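Local coordinates for putative uncharacterized protein (Leishmania major, PDB 3M3I), which is of unknown function but belongs to the DUF985 family of the cupin superfamily and forms a dimer of beta-barrel subunits, at residues E53-H58 with Y184-I189; T62-C67 with L173-V178; T83-A88 with L145-V150. One frame throughout, in Å; residues are numbered along the deposited sequence.

Contact 1: residues E53-H58 with Y184-I189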
loop_
_atom_site.group_PDB
_atom_site.type_symbol
_atom_site.label_atom_id
_atom_site.label_comp_id
_atom_site.label_asym_id
_atom_site.label_seq_id
_atom_site.Cartn_x
_atom_site.Cartn_y
_atom_site.Cartn_z
ATOM N N GLU A 53 0.589 -21.944 2.850
ATOM C CA GLU A 53 1.110 -23.303 2.595
ATOM C C GLU A 53 1.943 -23.870 3.745
ATOM O O GLU A 53 2.576 -24.901 3.588
ATOM C CB GLU A 53 1.951 -23.318 1.307
ATOM C CG GLU A 53 1.153 -23.198 0.009
ATOM C CD GLU A 53 2.029 -22.807 -1.209
ATOM O OE1 GLU A 53 3.100 -22.156 -1.021
ATOM O OE2 GLU A 53 1.632 -23.153 -2.354
ATOM N N GLY A 54 1.949 -23.201 4.893
ATOM C CA GLY A 54 2.645 -23.709 6.069
ATOM C C GLY A 54 4.001 -23.077 6.359
ATOM O O GLY A 54 4.526 -23.223 7.465
ATOM N N ASN A 55 4.554 -22.354 5.385
ATOM C CA ASN A 55 5.928 -21.870 5.448
ATOM C C ASN A 55 6.105 -20.553 6.205
ATOM O O ASN A 55 5.243 -19.680 6.160
ATOM C CB ASN A 55 6.454 -21.691 4.028
ATOM C CG ASN A 55 6.353 -22.964 3.197
ATOM O OD1 ASN A 55 6.635 -24.058 3.682
ATOM N ND2 ASN A 55 5.975 -22.817 1.936
ATOM N N ARG A 56 7.244 -20.408 6.872
ATOM C CA ARG A 56 7.573 -19.174 7.587
ATOM C C ARG A 56 7.955 -18.066 6.622
ATOM O O ARG A 56 8.865 -18.219 5.793
ATOM C CB ARG A 56 8.713 -19.389 8.586
ATOM C CG ARG A 56 8.420 -20.450 9.634
ATOM C CD ARG A 56 7.276 -20.068 10.552
ATOM N NE ARG A 56 7.670 -19.055 11.526
ATOM C CZ ARG A 56 6.850 -18.531 12.429
ATOM N NH1 ARG A 56 5.590 -18.911 12.477
ATOM N NH2 ARG A 56 7.290 -17.613 13.277
ATOM N N ARG A 57 7.234 -16.954 6.740
ATOM C CA ARG A 57 7.410 -15.784 5.889
ATOM C C ARG A 57 7.296 -14.551 6.761
ATOM O O ARG A 57 6.771 -14.622 7.876
ATOM C CB ARG A 57 6.334 -15.757 4.831
ATOM C CG ARG A 57 6.353 -16.941 3.878
ATOM C CD ARG A 57 7.392 -16.780 2.784
ATOM N NE ARG A 57 7.430 -17.958 1.914
ATOM C CZ ARG A 57 8.171 -19.046 2.142
ATOM N NH1 ARG A 57 8.956 -19.123 3.211
ATOM N NH2 ARG A 57 8.121 -20.070 1.290
ATOM N N HIS A 58 7.816 -13.433 6.284
ATOM C CA HIS A 58 7.567 -12.147 6.922
ATOM C C HIS A 58 6.062 -11.846 6.864
ATOM O O HIS A 58 5.400 -12.218 5.893
ATOM C CB HIS A 58 8.347 -11.030 6.207
ATOM C CG HIS A 58 9.836 -11.195 6.278
ATOM N ND1 HIS A 58 10.573 -11.775 5.267
ATOM C CD2 HIS A 58 10.718 -10.881 7.255
ATOM C CE1 HIS A 58 11.848 -11.797 5.622
ATOM N NE2 HIS A 58 11.961 -11.259 6.824
ATOM N N TYR A 184 10.973 -15.667 -3.134
ATOM C CA TYR A 184 11.118 -16.221 -4.486
ATOM C C TYR A 184 10.832 -17.727 -4.526
ATOM O O TYR A 184 10.556 -18.272 -5.594
ATOM C CB TYR A 184 12.493 -15.903 -5.078
ATOM C CG TYR A 184 12.593 -14.523 -5.699
ATOM C CD1 TYR A 184 11.997 -14.243 -6.913
ATOM C CD2 TYR A 184 13.295 -13.497 -5.066
ATOM C CE1 TYR A 184 12.097 -12.967 -7.490
ATOM C CE2 TYR A 184 13.393 -12.215 -5.625
ATOM C CZ TYR A 184 12.799 -11.963 -6.832
ATOM O OH TYR A 184 12.895 -10.704 -7.388
ATOM N N ARG A 185 10.841 -18.402 -3.371
ATOM C CA ARG A 185 10.435 -19.794 -3.352
ATOM C C ARG A 185 8.970 -19.941 -3.761
ATOM O O ARG A 185 8.595 -20.993 -4.264
ATOM C CB ARG A 185 10.729 -20.452 -2.012
ATOM C CG ARG A 185 12.208 -20.767 -1.804
ATOM C CD ARG A 185 12.526 -21.280 -0.421
ATOM N NE ARG A 185 12.254 -20.288 0.613
ATOM C CZ ARG A 185 12.556 -20.415 1.912
ATOM N NH1 ARG A 185 13.190 -21.489 2.374
ATOM N NH2 ARG A 185 12.244 -19.435 2.754
ATOM N N ASP A 186 8.170 -18.880 -3.578
ATOM C CA ASP A 186 6.757 -18.831 -3.981
ATOM C C ASP A 186 6.504 -18.078 -5.304
ATOM O O ASP A 186 5.364 -17.691 -5.603
ATOM C CB ASP A 186 5.950 -18.119 -2.893
ATOM C CG ASP A 186 6.254 -18.630 -1.514
ATOM O OD1 ASP A 186 6.339 -19.845 -1.363
ATOM O OD2 ASP A 186 6.391 -17.824 -0.571
ATOM N N PHE A 187 7.555 -17.849 -6.084
ATOM C CA PHE A 187 7.456 -17.073 -7.315
ATOM C C PHE A 187 7.546 -18.037 -8.462
ATOM O O PHE A 187 8.581 -18.721 -8.643
ATOM C CB PHE A 187 8.581 -16.062 -7.342
ATOM C CG PHE A 187 8.625 -15.207 -8.576
ATOM C CD1 PHE A 187 7.705 -14.179 -8.760
ATOM C CD2 PHE A 187 9.627 -15.390 -9.531
ATOM C CE1 PHE A 187 7.767 -13.379 -9.876
ATOM C CE2 PHE A 187 9.687 -14.592 -10.649
ATOM C CZ PHE A 187 8.761 -13.580 -10.826
ATOM N N GLU A 188 6.446 -18.145 -9.199
ATOM C CA GLU A 188 6.362 -19.014 -10.365
ATOM C C GLU A 188 6.156 -18.147 -11.594
ATOM O O GLU A 188 5.275 -17.316 -11.607
ATOM C CB GLU A 188 5.222 -20.037 -10.224
ATOM C CG GLU A 188 5.019 -20.925 -11.467
ATOM C CD GLU A 188 4.343 -22.261 -11.172
ATOM O OE1 GLU A 188 3.725 -22.402 -10.092
ATOM O OE2 GLU A 188 4.420 -23.180 -12.036
ATOM N N ILE A 189 6.989 -18.329 -12.611
ATOM C CA ILE A 189 6.859 -17.568 -13.851
ATOM C C ILE A 189 6.419 -18.548 -14.934
ATOM O O ILE A 189 6.751 -19.721 -14.883
ATOM C CB ILE A 189 8.172 -16.832 -14.210
ATOM C CG1 ILE A 189 7.956 -15.817 -15.329
ATOM C CG2 ILE A 189 9.266 -17.818 -14.648
ATOM C CD1 ILE A 189 7.143 -14.607 -14.910
HETATM O O HOH W 1 4.892 -20.997 0.450
#
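R57 meets D186 through a side-on salt bridge. The R57 chain leaves CB beside the backbone N and then bends about its CB-CG bond (chi2 -81°). The bend turns R57 CD toward the carboxylate, where it lies 3.7 Å from D186 OD2. R57 NE comes next and bonds D186 OD2 at 2.7 Å, on the syn lone pair of that oxygen. At the tip R57 NH2 reaches D186 OD1 at 3.2 Å in a nearly straight bond (176°). The two nitrogens thus take one oxygen each, and the carboxylate lies at the guanidinium edge with the planes 31° apart. R57 NH1 turns back to R56 O at 2.7 Å, above the carbonyl plane. N55 CB covers one guanidinium face near its rim. These holds fix the rotation of the group. R57 NH1 also comes within 3.3 Å of R185 NH2, a pair of donors; D183 forms a salt bridge with R185 and probably offsets the like charges. A water gives hydrogen bonds to D186 OD1 and E53 OE1 and accepts one from N55 ND2. It bridges two carboxylates whose nearest oxygens, E53 OE1 and D186 OD1, are 4.0 Å apart. The contact lies at the surface. It ties the start of strand 56-67, and the turn after strand 48-50, to the connection between strands 172-179 and 188-189.

Contact 2: residues T62-C67 with L173-V178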
loop_
_atom_site.group_PDB
_atom_site.type_symbol
_atom_site.label_atom_id
_atom_site.label_comp_id
_atom_site.label_asym_id
_atom_site.label_seq_id
_atom_site.Cartn_x
_atom_site.Cartn_y
_atom_site.Cartn_z
ATOM N N THR A 62 7.161 -5.201 1.174
ATOM C CA THR A 62 6.668 -4.157 0.251
ATOM C C THR A 62 7.723 -3.813 -0.783
ATOM O O THR A 62 8.913 -4.072 -0.578
ATOM C CB THR A 62 6.252 -2.826 0.959
ATOM O OG1 THR A 62 7.399 -1.981 1.095
ATOM C CG2 THR A 62 5.627 -3.068 2.333
ATOM N N ILE A 63 7.269 -3.226 -1.891
ATOM C CA ILE A 63 8.151 -2.789 -2.974
ATOM C C ILE A 63 7.572 -1.601 -3.715
ATOM O O ILE A 63 6.386 -1.335 -3.652
ATOM C CB ILE A 63 8.415 -3.908 -4.024
ATOM C CG1 ILE A 63 7.150 -4.263 -4.795
ATOM C CG2 ILE A 63 8.982 -5.172 -3.379
ATOM C CD1 ILE A 63 7.420 -5.099 -6.032
ATOM N N TYR A 64 8.446 -0.872 -4.400
ATOM C CA TYR A 64 8.048 0.054 -5.434
ATOM C C TYR A 64 8.082 -0.710 -6.759
ATOM O O TYR A 64 9.044 -1.388 -7.048
ATOM C CB TYR A 64 9.020 1.200 -5.500
ATOM C CG TYR A 64 8.949 2.207 -4.372
ATOM C CD1 TYR A 64 7.824 3.008 -4.190
ATOM C CD2 TYR A 64 10.024 2.401 -3.529
ATOM C CE1 TYR A 64 7.779 3.956 -3.182
ATOM C CE2 TYR A 64 9.983 3.336 -2.520
ATOM C CZ TYR A 64 8.868 4.115 -2.352
ATOM O OH TYR A 64 8.843 5.057 -1.345
ATOM N N PHE A 65 7.031 -0.617 -7.558
ATOM C CA PHE A 65 7.012 -1.270 -8.857
ATOM C C PHE A 65 6.666 -0.280 -9.959
ATOM O O PHE A 65 5.649 0.391 -9.876
ATOM C CB PHE A 65 6.015 -2.428 -8.862
ATOM C CG PHE A 65 6.029 -3.207 -10.130
ATOM C CD1 PHE A 65 7.011 -4.154 -10.364
ATOM C CD2 PHE A 65 5.092 -2.968 -11.112
ATOM C CE1 PHE A 65 7.039 -4.868 -11.548
ATOM C CE2 PHE A 65 5.111 -3.683 -12.298
ATOM C CZ PHE A 65 6.092 -4.630 -12.517
ATOM N N LEU A 66 7.508 -0.200 -10.987
ATOM C CA LEU A 66 7.235 0.643 -12.163
ATOM C C LEU A 66 7.148 -0.224 -13.421
ATOM O O LEU A 66 7.892 -1.188 -13.588
ATOM C CB LEU A 66 8.279 1.761 -12.289
ATOM C CG LEU A 66 8.237 2.751 -13.468
ATOM C CD1 LEU A 66 8.920 4.091 -13.125
ATOM C CD2 LEU A 66 8.883 2.152 -14.712
ATOM N N CYS A 67 6.219 0.137 -14.298
ATOM C CA CYS A 67 5.882 -0.619 -15.503
ATOM C C CYS A 67 5.917 0.364 -16.682
ATOM O O CYS A 67 5.544 1.513 -16.525
ATOM C CB CYS A 67 4.487 -1.203 -15.322
ATOM S SG CYS A 67 3.968 -2.561 -16.399
ATOM N N LEU A 173 3.934 4.153 -11.946
ATOM C CA LEU A 173 4.618 3.801 -10.704
ATOM C C LEU A 173 3.586 3.432 -9.625
ATOM O O LEU A 173 2.596 4.133 -9.429
ATOM C CB LEU A 173 5.485 4.968 -10.236
ATOM C CG LEU A 173 6.168 4.888 -8.861
ATOM C CD1 LEU A 173 7.165 3.750 -8.786
ATOM C CD2 LEU A 173 6.844 6.214 -8.531
ATOM N N VAL A 174 3.820 2.325 -8.938
ATOM C CA VAL A 174 2.960 1.898 -7.848
ATOM C C VAL A 174 3.817 1.419 -6.684
ATOM O O VAL A 174 5.038 1.351 -6.780
ATOM C CB VAL A 174 1.981 0.729 -8.267
ATOM C CG1 VAL A 174 0.995 1.175 -9.313
ATOM C CG2 VAL A 174 2.746 -0.499 -8.747
ATOM N N SER A 175 3.150 1.107 -5.581
ATOM C CA SER A 175 3.718 0.289 -4.533
ATOM C C SER A 175 2.940 -1.009 -4.502
ATOM O O SER A 175 1.738 -1.007 -4.741
ATOM C CB SER A 175 3.629 0.991 -3.183
ATOM O OG SER A 175 4.501 2.092 -3.133
ATOM N N CYS A 176 3.641 -2.112 -4.234
ATOM C CA CYS A 176 3.015 -3.403 -4.018
ATOM C C CYS A 176 3.339 -3.922 -2.621
ATOM O O CYS A 176 4.466 -3.798 -2.148
ATOM C CB CYS A 176 3.494 -4.406 -5.056
ATOM S SG CYS A 176 3.254 -3.899 -6.752
ATOM N N ILE A 177 2.349 -4.520 -1.965
ATOM C CA ILE A 177 2.569 -5.173 -0.668
ATOM C C ILE A 177 2.102 -6.611 -0.775
ATOM O O ILE A 177 0.962 -6.842 -1.116
ATOM C CB ILE A 177 1.794 -4.449 0.451
ATOM C CG1 ILE A 177 2.134 -2.963 0.449
ATOM C CG2 ILE A 177 2.108 -5.025 1.815
ATOM C CD1 ILE A 177 1.247 -2.183 1.378
ATOM N N VAL A 178 2.987 -7.572 -0.526
ATOM C CA VAL A 178 2.591 -8.975 -0.467
ATOM C C VAL A 178 2.508 -9.387 0.994
ATOM O O VAL A 178 3.422 -9.111 1.756
ATOM C CB VAL A 178 3.566 -9.890 -1.235
ATOM C CG1 VAL A 178 2.978 -11.290 -1.365
ATOM C CG2 VAL A 178 3.877 -9.315 -2.605
#
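L173 meets L66 in a non-hydrogen-bonded pair, with L173 CD1 4.2 Å from L66 CB. On the opposite face of the sheet V174 pairs with F65. V174 N gives a bond of 2.8 Å to F65 O, and V174 O takes one from F65 N. V174 CG1 stands anti to the carbonyl carbon (chi1 -65°), which puts V174 CG2 between the backbone N and that carbon, alongside F65 CB at 3.8 Å and at the edge of the F65 ring. S175 returns to the L173 face. Its OG lies 3.6 Å from Y64 CD1, oblique to the ring, and is hydrogen-bonded to H87 on the neighbouring strand. This antiparallel pairing of strands 56-67 and 172-179 belongs to one of the two sheets of the cupin beta barrel. Strand 81-87 follows on the other side of strand 172-179. C176 forms the second hydrogen-bonded pair, with I63: C176 N bonds I63 O, and C176 O receives I63 N at 2.9 Å. C176 CB packs against I63 CG1 at 3.7 Å. C176 SG, directed beside the backbone N, reaches F65 CB and makes an oblique sulfur-aromatic contact with the F65 ring. I177 then lies side by side with T62, I177 CG1 to T62 CG2 at 4.0 Å, while T62 OG1 bonds Q147 of the second subunit.

Contact 3: residues T83-A88 with L145-V150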
loop_
_atom_site.group_PDB
_atom_site.type_symbol
_atom_site.label_atom_id
_atom_site.label_comp_id
_atom_site.label_asym_id
_atom_site.label_seq_id
_atom_site.Cartn_x
_atom_site.Cartn_y
_atom_site.Cartn_z
ATOM N N THR A 83 -1.242 -6.448 -2.907
ATOM C CA THR A 83 -2.045 -5.235 -2.993
ATOM C C THR A 83 -1.258 -4.154 -3.726
ATOM O O THR A 83 -0.119 -3.867 -3.361
ATOM C CB THR A 83 -2.467 -4.731 -1.572
ATOM O OG1 THR A 83 -3.292 -5.715 -0.928
ATOM C CG2 THR A 83 -3.227 -3.440 -1.667
ATOM N N TRP A 84 -1.892 -3.557 -4.736
ATOM C CA TRP A 84 -1.287 -2.566 -5.634
ATOM C C TRP A 84 -1.842 -1.157 -5.403
ATOM O O TRP A 84 -3.018 -0.949 -5.594
ATOM C CB TRP A 84 -1.603 -2.959 -7.075
ATOM C CG TRP A 84 -0.949 -4.210 -7.486
ATOM C CD1 TRP A 84 -1.194 -5.460 -7.005
ATOM C CD2 TRP A 84 0.068 -4.349 -8.477
ATOM N NE1 TRP A 84 -0.384 -6.373 -7.628
ATOM C CE2 TRP A 84 0.407 -5.717 -8.533
ATOM C CE3 TRP A 84 0.735 -3.448 -9.313
ATOM C CZ2 TRP A 84 1.380 -6.210 -9.388
ATOM C CZ3 TRP A 84 1.698 -3.935 -10.176
ATOM C CH2 TRP A 84 2.015 -5.311 -10.208
ATOM N N MET A 85 -0.986 -0.194 -5.052
ATOM C CA MET A 85 -1.389 1.186 -4.737
ATOM C C MET A 85 -0.826 2.176 -5.754
ATOM O O MET A 85 0.377 2.271 -5.876
ATOM C CB MET A 85 -0.837 1.609 -3.375
ATOM C CG MET A 85 -1.744 1.389 -2.194
ATOM S SD MET A 85 -1.697 -0.231 -1.433
ATOM C CE MET A 85 0.043 -0.658 -1.418
ATOM N N TYR A 86 -1.688 2.941 -6.423
ATOM C CA TYR A 86 -1.273 3.936 -7.404
ATOM C C TYR A 86 -0.559 5.167 -6.780
ATOM O O TYR A 86 -1.045 5.751 -5.823
ATOM C CB TYR A 86 -2.485 4.413 -8.221
ATOM C CG TYR A 86 -2.163 5.567 -9.147
ATOM C CD1 TYR A 86 -2.182 6.886 -8.679
ATOM C CD2 TYR A 86 -1.810 5.345 -10.483
ATOM C CE1 TYR A 86 -1.887 7.954 -9.519
ATOM C CE2 TYR A 86 -1.506 6.417 -11.342
ATOM C CZ TYR A 86 -1.538 7.714 -10.845
ATOM O OH TYR A 86 -1.225 8.777 -11.650
ATOM N N HIS A 87 0.584 5.551 -7.359
ATOM C CA HIS A 87 1.362 6.723 -6.916
ATOM C C HIS A 87 1.469 7.803 -7.989
ATOM O O HIS A 87 1.284 8.981 -7.690
ATOM C CB HIS A 87 2.775 6.309 -6.511
ATOM C CG HIS A 87 2.844 5.546 -5.227
ATOM N ND1 HIS A 87 2.093 5.876 -4.122
ATOM C CD2 HIS A 87 3.615 4.499 -4.855
ATOM C CE1 HIS A 87 2.381 5.053 -3.132
ATOM N NE2 HIS A 87 3.302 4.209 -3.550
ATOM N N ALA A 88 1.799 7.409 -9.220
ATOM C CA ALA A 88 2.038 8.373 -10.308
ATOM C C ALA A 88 2.006 7.775 -11.736
ATOM O O ALA A 88 2.009 6.559 -11.922
ATOM C CB ALA A 88 3.357 9.116 -10.080
ATOM N N LEU A 145 -8.907 2.321 -10.119
ATOM C CA LEU A 145 -8.923 2.028 -8.691
ATOM C C LEU A 145 -7.587 2.381 -8.050
ATOM O O LEU A 145 -6.567 1.822 -8.426
ATOM C CB LEU A 145 -9.223 0.550 -8.487
ATOM C CG LEU A 145 -10.585 0.046 -8.991
ATOM C CD1 LEU A 145 -10.703 -1.488 -8.918
ATOM C CD2 LEU A 145 -11.723 0.702 -8.247
ATOM N N LEU A 146 -7.578 3.296 -7.087
ATOM C CA LEU A 146 -6.346 3.710 -6.426
ATOM C C LEU A 146 -5.636 2.566 -5.729
ATOM O O LEU A 146 -4.423 2.591 -5.557
ATOM C CB LEU A 146 -6.618 4.791 -5.392
ATOM C CG LEU A 146 -6.945 6.212 -5.839
ATOM C CD1 LEU A 146 -7.439 6.962 -4.634
ATOM C CD2 LEU A 146 -5.740 6.925 -6.484
ATOM N N GLN A 147 -6.407 1.567 -5.322
ATOM C CA GLN A 147 -5.898 0.391 -4.628
ATOM C C GLN A 147 -6.630 -0.836 -5.180
ATOM O O GLN A 147 -7.793 -0.753 -5.537
ATOM C CB GLN A 147 -6.159 0.577 -3.130
ATOM C CG GLN A 147 -5.661 -0.522 -2.221
ATOM C CD GLN A 147 -6.323 -0.517 -0.844
ATOM O OE1 GLN A 147 -6.629 -1.558 -0.318
ATOM N NE2 GLN A 147 -6.507 0.658 -0.252
ATOM N N TYR A 148 -5.941 -1.968 -5.249
ATOM C CA TYR A 148 -6.529 -3.237 -5.663
ATOM C C TYR A 148 -5.621 -4.391 -5.243
ATOM O O TYR A 148 -4.396 -4.262 -5.260
ATOM C CB TYR A 148 -6.751 -3.269 -7.170
ATOM C CG TYR A 148 -7.249 -4.601 -7.665
ATOM C CD1 TYR A 148 -8.614 -4.876 -7.746
ATOM C CD2 TYR A 148 -6.357 -5.603 -8.020
ATOM C CE1 TYR A 148 -9.072 -6.115 -8.195
ATOM C CE2 TYR A 148 -6.804 -6.829 -8.461
ATOM C CZ TYR A 148 -8.155 -7.085 -8.542
ATOM O OH TYR A 148 -8.570 -8.315 -8.983
ATOM N N THR A 149 -6.243 -5.514 -4.874
ATOM C CA THR A 149 -5.565 -6.688 -4.329
ATOM C C THR A 149 -5.721 -7.900 -5.241
ATOM O O THR A 149 -6.833 -8.328 -5.527
ATOM C CB THR A 149 -6.098 -7.049 -2.928
ATOM O OG1 THR A 149 -5.751 -6.014 -2.013
ATOM C CG2 THR A 149 -5.497 -8.352 -2.421
ATOM N N VAL A 150 -4.588 -8.456 -5.678
ATOM C CA VAL A 150 -4.568 -9.623 -6.550
ATOM C C VAL A 150 -4.572 -10.833 -5.632
ATOM O O VAL A 150 -3.644 -11.001 -4.858
ATOM C CB VAL A 150 -3.316 -9.632 -7.456
ATOM C CG1 VAL A 150 -3.304 -10.863 -8.341
ATOM C CG2 VAL A 150 -3.273 -8.370 -8.302
#
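The W84 ring has Y148 O at its edge, near the ring plane, and V150 CG2 obliquely placed, 3.6 Å from W84 NE1. This is an antiparallel strand pair in the cupin beta barrel, joining strand 81-87 to strand 147-150. The Y86 ring carries A88 N over one face, toward its rim, and meets L146 CD2 obliquely. V150 CG2 also lies at the edge of the Y148 ring, in its plane. R106 makes a cation-pi contact with that ring. W84 and Y148 form the hydrogen-bonded pair. W84 N to Y148 O is short, 2.7 Å, and nearly straight at 176°; Y148 N to W84 O is longer, 3.1 Å. Beyond them Y86 N bonds L146 O. The other face of the sheet bears T83, M85, Q147 and T149, and it meets the second subunit. With CG anti to the backbone N (chi1 -178°), the extended Q147 side chain lies alongside M85, and Q147 CG lies 3.8 Å from T83 CG2. Its amide bonds T62 and S175 of the second subunit. At the end of the pair the two threonine hydroxyls share a hydrogen bond, T83 OG1 to T149 OG1 at 2.7 Å.

Overall arrangement
Contacts 2 and 3 are buried and their centres are about 9 Å apart. Both lie in the same sheet, where strand 172-179 of contact 2 borders strand 81-87 of contact 3. The backbone bond between S175 O and M85 N joins them, and both touch the second subunit. Contact 1 is a surface contact, its centre about 18 Å from that of contact 2 and 22 Å from that of contact 3. It shares strand 56-67 with contact 2. The chemistry changes accordingly: backbone bonds hold the two inner pairs, with mainly apolar side chains in contact 2 and a hydroxyl pair added in contact 3, while contact 1 relies on charged groups and a water.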